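Local coordinates for protein L-lysine 6-oxidase (Marinomonas mediterranea, PDB 3WEU) that oxidises the side-chain amine of L-lysine with a cysteine tryptophylquinone cofactor, releasing ammonium and the hydrogen peroxide that makes it antibacterial, at residues 289-294 / 427-432. Residues are numbered along the deposited sequence; the frame is centred on the assembly and turned at random.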
ATOM      1  N   SER A 289     -50.986 -30.182  -3.636  1.00 20.61           N
ATOM      2  CA  SER A 289     -50.479 -31.474  -3.175  1.00 23.46           C
ATOM      3  C   SER A 289     -50.863 -32.683  -3.996  1.00 24.78           C
ATOM      4  O   SER A 289     -50.273 -33.752  -3.828  1.00 26.05           O
ATOM      5  CB  SER A 289     -50.823 -31.721  -1.688  1.00 28.42           C
ATOM      6  OG  SER A 289     -52.212 -31.635  -1.503  1.00 34.12           O
ATOM      7  N   ASP A 290     -51.830 -32.556  -4.896  1.00 23.05           N
ATOM      8  CA  ASP A 290     -52.105 -33.641  -5.801  1.00 25.73           C
ATOM      9  C   ASP A 290     -51.271 -33.630  -7.079  1.00 23.78           C
ATOM     10  O   ASP A 290     -51.420 -34.533  -7.879  1.00 23.48           O
ATOM     11  CB  ASP A 290     -53.602 -33.722  -6.150  1.00 33.01           C
ATOM     12  CG  ASP A 290     -54.177 -32.420  -6.632  1.00 42.29           C
ATOM     13  OD1 ASP A 290     -53.466 -31.388  -6.667  1.00 44.60           O
ATOM     14  OD2 ASP A 290     -55.407 -32.409  -6.925  1.00 53.83           O
ATOM     15  N   TYR A 291     -50.322 -32.691  -7.231  1.00 21.30           N
ATOM     16  CA  TYR A 291     -49.521 -32.628  -8.437  1.00 20.04           C
ATOM     17  C   TYR A 291     -48.583 -33.792  -8.487  1.00 19.72           C
ATOM     18  O   TYR A 291     -47.854 -34.054  -7.527  1.00 19.92           O
ATOM     19  CB  TYR A 291     -48.700 -31.322  -8.511  1.00 19.21           C
ATOM     20  CG  TYR A 291     -47.879 -31.202  -9.801  1.00 20.11           C
ATOM     21  CD1 TYR A 291     -48.453 -30.708 -10.946  1.00 20.56           C
ATOM     22  CD2 TYR A 291     -46.496 -31.594  -9.870  1.00 20.85           C
ATOM     23  CE1 TYR A 291     -47.736 -30.600 -12.135  1.00 21.52           C
ATOM     24  CE2 TYR A 291     -45.781 -31.492 -11.075  1.00 20.92           C
ATOM     25  CZ  TYR A 291     -46.406 -30.961 -12.190  1.00 22.01           C
ATOM     26  OH  TYR A 291     -45.794 -30.830 -13.416  1.00 20.97           O
ATOM     27  N   VAL A 292     -48.594 -34.517  -9.570  1.00 18.13           N
ATOM     28  CA  VAL A 292     -47.737 -35.700  -9.683  1.00 19.14           C
ATOM     29  C   VAL A 292     -46.452 -35.364 -10.450  1.00 21.18           C
ATOM     30  O   VAL A 292     -46.490 -34.968 -11.625  1.00 18.94           O
ATOM     31  CB  VAL A 292     -48.536 -36.864 -10.393  1.00 21.44           C
ATOM     32  CG1 VAL A 292     -47.654 -38.070 -10.637  1.00 25.67           C
ATOM     33  CG2 VAL A 292     -49.756 -37.277  -9.556  1.00 21.51           C
ATOM     34  N   ALA A 293     -45.286 -35.442  -9.795  1.00 20.25           N
ATOM     35  CA  ALA A 293     -44.033 -35.063 -10.431  1.00 19.59           C
ATOM     36  C   ALA A 293     -43.629 -36.157 -11.385  1.00 20.72           C
ATOM     37  O   ALA A 293     -44.211 -37.264 -11.404  1.00 20.65           O
ATOM     38  CB  ALA A 293     -42.948 -34.857  -9.347  1.00 20.11           C
ATOM     39  N   ASN A 294     -42.593 -35.917 -12.138  1.00 18.26           N
ATOM     40  CA  ASN A 294     -42.078 -36.921 -13.029  1.00 17.53           C
ATOM     41  C   ASN A 294     -40.597 -37.132 -12.623  1.00 20.70           C
ATOM     42  O   ASN A 294     -39.829 -36.167 -12.567  1.00 17.53           O
ATOM     43  CB  ASN A 294     -42.131 -36.456 -14.481  1.00 17.58           C
ATOM     44  CG  ASN A 294     -41.446 -37.445 -15.439  1.00 20.09           C
ATOM     45  OD1 ASN A 294     -40.368 -37.175 -16.001  1.00 15.42           O
ATOM     46  ND2 ASN A 294     -42.087 -38.609 -15.634  1.00 22.54           N
ATOM     47  N   ASP A 427     -44.719 -34.926 -20.297  1.00 38.68           N
ATOM     48  CA  ASP A 427     -44.546 -33.846 -21.285  1.00 49.60           C
ATOM     49  C   ASP A 427     -43.757 -32.678 -20.660  1.00 41.56           C
ATOM     50  O   ASP A 427     -43.704 -32.534 -19.433  1.00 32.20           O
ATOM     51  CB  ASP A 427     -45.837 -33.376 -21.979  1.00 51.13           C
ATOM     52  CG  ASP A 427     -45.560 -32.829 -23.432  1.00 50.27           C
ATOM     53  OD1 ASP A 427     -44.404 -32.880 -23.946  1.00 50.71           O
ATOM     54  OD2 ASP A 427     -46.489 -32.348 -24.071  1.00 51.47           O
ATOM     55  N   ASP A 428     -43.086 -31.922 -21.525  1.00 40.24           N
ATOM     56  CA  ASP A 428     -42.400 -30.696 -21.149  1.00 39.25           C
ATOM     57  C   ASP A 428     -43.410 -29.696 -20.575  1.00 33.43           C
ATOM     58  O   ASP A 428     -44.599 -29.677 -20.869  1.00 28.16           O
ATOM     59  CB  ASP A 428     -41.691 -30.019 -22.341  1.00 44.88           C
ATOM     60  CG  ASP A 428     -40.583 -30.875 -22.945  1.00 53.86           C
ATOM     61  OD1 ASP A 428     -40.520 -32.094 -22.658  1.00 57.78           O
ATOM     62  OD2 ASP A 428     -39.787 -30.317 -23.724  1.00 55.15           O
ATOM     63  N   TYR A 429     -42.892 -28.890 -19.696  1.00 28.93           N
ATOM     64  CA  TYR A 429     -43.576 -27.694 -19.295  1.00 25.93           C
ATOM     65  C   TYR A 429     -43.687 -26.746 -20.476  1.00 28.80           C
ATOM     66  O   TYR A 429     -42.931 -26.863 -21.455  1.00 29.59           O
ATOM     67  CB  TYR A 429     -42.708 -27.053 -18.209  1.00 25.21           C
ATOM     68  CG  TYR A 429     -42.648 -27.853 -16.917  1.00 23.58           C
ATOM     69  CD1 TYR A 429     -43.790 -28.106 -16.207  1.00 23.00           C
ATOM     70  CD2 TYR A 429     -41.422 -28.298 -16.367  1.00 22.55           C
ATOM     71  CE1 TYR A 429     -43.761 -28.814 -15.034  1.00 22.15           C
ATOM     72  CE2 TYR A 429     -41.419 -28.979 -15.168  1.00 21.04           C
ATOM     73  CZ  TYR A 429     -42.555 -29.239 -14.499  1.00 23.16           C
ATOM     74  OH  TYR A 429     -42.614 -30.036 -13.308  1.00 30.42           O
ATOM     75  N   PRO A 430     -44.582 -25.781 -20.374  1.00 27.60           N
ATOM     76  CA  PRO A 430     -44.741 -24.775 -21.435  1.00 29.32           C
ATOM     77  C   PRO A 430     -43.652 -23.708 -21.432  1.00 24.05           C
ATOM     78  O   PRO A 430     -43.932 -22.572 -21.226  1.00 26.03           O
ATOM     79  CB  PRO A 430     -46.120 -24.167 -21.151  1.00 30.29           C
ATOM     80  CG  PRO A 430     -46.389 -24.453 -19.715  1.00 31.77           C
ATOM     81  CD  PRO A 430     -45.676 -25.733 -19.380  1.00 31.09           C
ATOM     82  N   VAL A 431     -42.418 -24.122 -21.673  1.00 22.19           N
ATOM     83  CA  VAL A 431     -41.242 -23.279 -21.694  1.00 23.57           C
ATOM     84  C   VAL A 431     -40.457 -23.826 -22.873  1.00 25.61           C
ATOM     85  O   VAL A 431     -40.214 -25.025 -22.964  1.00 26.31           O
ATOM     86  CB  VAL A 431     -40.397 -23.472 -20.410  1.00 21.89           C
ATOM     87  CG1 VAL A 431     -39.155 -22.680 -20.459  1.00 24.02           C
ATOM     88  CG2 VAL A 431     -41.227 -23.025 -19.201  1.00 22.75           C
ATOM     89  N   SER A 432     -40.073 -22.978 -23.791  1.00 23.36           N
ATOM     90  CA  SER A 432     -39.243 -23.401 -24.907  1.00 22.38           C
ATOM     91  C   SER A 432     -37.904 -23.926 -24.432  1.00 21.77           C
ATOM     92  O   SER A 432     -37.284 -23.335 -23.578  1.00 19.42           O
ATOM     93  CB  SER A 432     -39.014 -22.163 -25.816  1.00 24.45           C
ATOM     94  OG  SER A 432     -38.009 -22.427 -26.765  1.00 24.30           O
TER
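Y291 and Y429 meet at their phenol ends, and these two side chains make the whole contact between the segments. From CB, which is directed toward 427-432, Y291 extends its ring the same way, with CG anti to the backbone N (chi1 -178°). The ring packs on F411 and L412. Farther along, CE2 and CZ each lie 4.1 Å from Y429 OH, which stands oblique to the Y291 ring. Y291 OH sits at the edge of the Y429 ring, close to the ring plane and 3.3 Å from Y429 CE1. The oxygens Y291 OH and Y429 OH are also 3.3 Å apart. Tyrosine suits position 291 because its length carries the oxygen across to Y429. At 429 the ring packs on L412, V276 and M279 while the hydroxyl reaches D298: Y429 OH is hydrogen-bonded to D298 OD1, which helps fix the position of that phenol, and R297 makes a cation-pi contact with its ring. This small surface contact lies in the part of the fold where strand 293-294 pairs in parallel with strand 421-422. L412 belongs to helix 407-418, D298 and R297 to helix 295-308, and the loop holding Y429 leads directly into helix 433-439.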